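Local coordinates for protein polyketide biosynthesis 3-hydroxy-3-methylglutaryl-ACP synthase PksG (Bacillus subtilis, PDB 4YXT) that catalyses the aldol condensation of acetyl-ACP with a beta-ketothioester polyketide intermediate in biosynthesis of the antibiotic bacillaene, at residues A[4-9]-A[119-124]. The protein carries 1 engineered substitution. Numbering follows the deposited sequence.
Sequences AGIEAM and AGFQMA
Phe121 carries CG anti to the backbone N (chi1 168°), which sends its ring from the helix toward the 4-9 segment. Ile6 holds CG1 anti to its carbonyl carbon (chi1 -54°) and brings that branch to the ring. The two side chains cross at about a right angle. CG1 of Ile6 lies 3.6 Å from CE1 of Phe121, the closest approach of the contact. The same Ile6 CG1 is 4.1 Å from Phe121 CZ. The extended isoleucine tip follows more loosely, with Ile6 CD1 4.2 Å from Phe121 CE1. The approach to the ring is oblique. Gly5 adds a looser backbone contact, its CA 4.4 Å from Phe121 CE1. Gly5 has a positive phi, at which a CB would press on the carbonyl O of Ala4.

The contact joins strand 5-12, inside the mixed sheet of this thiolase-like fold, to helix 116-130. Ile6 also packs on Val175 and Phe184 of the two flanking strands and on Leu306. Phe121 also touches Ile186, Tyr335 and Phe303, so helix 301-312 meets both side chains. Two residues on from Phe121, Met123 packs on Phe108 of the second subunit. Between the two segments the contact is wholly apolar and small, burying 93 Å². Its cohesion therefore rests on van der Waals packing and exclusion of water, without directional polar bonds.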
loop_
_atom_site.group_PDB
_atom_site.type_symbol
_atom_site.label_atom_id
_atom_site.label_comp_id
_atom_site.label_asym_id
_atom_site.label_seq_id
_atom_site.Cartn_x
_atom_site.Cartn_y
_atom_site.Cartn_z
ATOM N N ALA A 4 7.377 -20.982 3.205
ATOM C CA ALA A 4 6.577 -19.775 3.443
ATOM C C ALA A 4 5.094 -19.944 3.091
ATOM O O ALA A 4 4.722 -20.636 2.153
ATOM C CB ALA A 4 7.185 -18.576 2.717
ATOM N N GLY A 5 4.270 -19.322 3.912
ATOM C CA GLY A 5 2.882 -19.124 3.607
ATOM C C GLY A 5 2.062 -19.046 4.852
ATOM O O GLY A 5 2.503 -18.498 5.846
ATOM N N ILE A 6 0.857 -19.599 4.791
ATOM C CA ILE A 6 -0.141 -19.340 5.821
ATOM C C ILE A 6 -0.006 -20.346 6.990
ATOM O O ILE A 6 -0.149 -21.536 6.797
ATOM C CB ILE A 6 -1.587 -19.341 5.226
ATOM C CG1 ILE A 6 -1.704 -18.365 4.057
ATOM C CG2 ILE A 6 -2.617 -19.102 6.289
ATOM C CD1 ILE A 6 -3.075 -18.322 3.380
ATOM N N GLU A 7 0.207 -19.828 8.197
ATOM C CA GLU A 7 0.143 -20.605 9.438
ATOM C C GLU A 7 -1.266 -20.592 10.006
ATOM O O GLU A 7 -1.727 -21.551 10.597
ATOM C CB GLU A 7 1.147 -20.051 10.466
ATOM C CG GLU A 7 2.557 -20.103 9.913
ATOM C CD GLU A 7 3.617 -19.739 10.931
ATOM O OE1 GLU A 7 3.296 -19.069 11.930
ATOM O OE2 GLU A 7 4.774 -20.112 10.732
ATOM N N ALA A 8 -1.995 -19.511 9.796
ATOM C CA ALA A 8 -3.304 -19.459 10.376
ATOM C C ALA A 8 -4.069 -18.357 9.638
ATOM O O ALA A 8 -3.450 -17.435 9.168
ATOM C CB ALA A 8 -3.180 -19.170 11.864
ATOM N N MET A 9 -5.386 -18.498 9.503
ATOM C CA MET A 9 -6.206 -17.422 8.909
ATOM C C MET A 9 -7.634 -17.457 9.427
ATOM O O MET A 9 -8.147 -18.515 9.702
ATOM C CB MET A 9 -6.170 -17.445 7.359
ATOM C CG MET A 9 -7.087 -18.438 6.680
ATOM S SD MET A 9 -6.788 -18.545 4.889
ATOM C CE MET A 9 -7.371 -16.954 4.344
ATOM N N ALA A 119 -1.497 -8.744 -2.983
ATOM C CA ALA A 119 -0.331 -7.874 -2.986
ATOM C C ALA A 119 0.249 -7.978 -1.574
ATOM O O ALA A 119 1.387 -8.358 -1.395
ATOM C CB ALA A 119 -0.713 -6.428 -3.336
ATOM N N GLY A 120 -0.567 -7.750 -0.576
ATOM C CA GLY A 120 -0.134 -7.891 0.828
ATOM C C GLY A 120 0.580 -9.212 1.129
ATOM O O GLY A 120 1.711 -9.251 1.643
ATOM N N PHE A 121 -0.109 -10.300 0.792
ATOM C CA PHE A 121 0.334 -11.644 1.114
ATOM C C PHE A 121 1.581 -11.995 0.346
ATOM O O PHE A 121 2.480 -12.612 0.903
ATOM C CB PHE A 121 -0.820 -12.621 0.820
ATOM C CG PHE A 121 -0.439 -14.066 0.838
ATOM C CD1 PHE A 121 -0.177 -14.708 2.030
ATOM C CD2 PHE A 121 -0.374 -14.786 -0.330
ATOM C CE1 PHE A 121 0.177 -16.044 2.049
ATOM C CE2 PHE A 121 -0.027 -16.138 -0.325
ATOM C CZ PHE A 121 0.228 -16.764 0.870
ATOM N N GLN A 122 1.669 -11.622 -0.922
ATOM C CA GLN A 122 2.916 -11.853 -1.661
ATOM C C GLN A 122 4.104 -11.124 -1.059
ATOM O O GLN A 122 5.246 -11.669 -1.019
ATOM C CB GLN A 122 2.810 -11.517 -3.134
ATOM C CG GLN A 122 1.974 -12.478 -3.888
ATOM C CD GLN A 122 2.365 -13.942 -3.728
ATOM O OE1 GLN A 122 3.507 -14.284 -3.353
ATOM N NE2 GLN A 122 1.410 -14.825 -4.044
ATOM N N MET A 123 3.866 -9.934 -0.567
ATOM C CA MET A 123 4.953 -9.179 -0.043
ATOM C C MET A 123 5.338 -9.827 1.289
ATOM O O MET A 123 6.498 -9.882 1.582
ATOM C CB MET A 123 4.601 -7.704 0.149
ATOM C CG MET A 123 4.299 -6.955 -1.129
ATOM S SD MET A 123 5.620 -6.837 -2.373
ATOM C CE MET A 123 5.022 -8.017 -3.585
ATOM N N ALA A 124 4.372 -10.386 2.022
ATOM C CA ALA A 124 4.654 -10.968 3.311
ATOM C C ALA A 124 5.431 -12.288 3.082
ATOM O O ALA A 124 6.341 -12.548 3.812
ATOM C CB ALA A 124 3.401 -11.266 4.056
#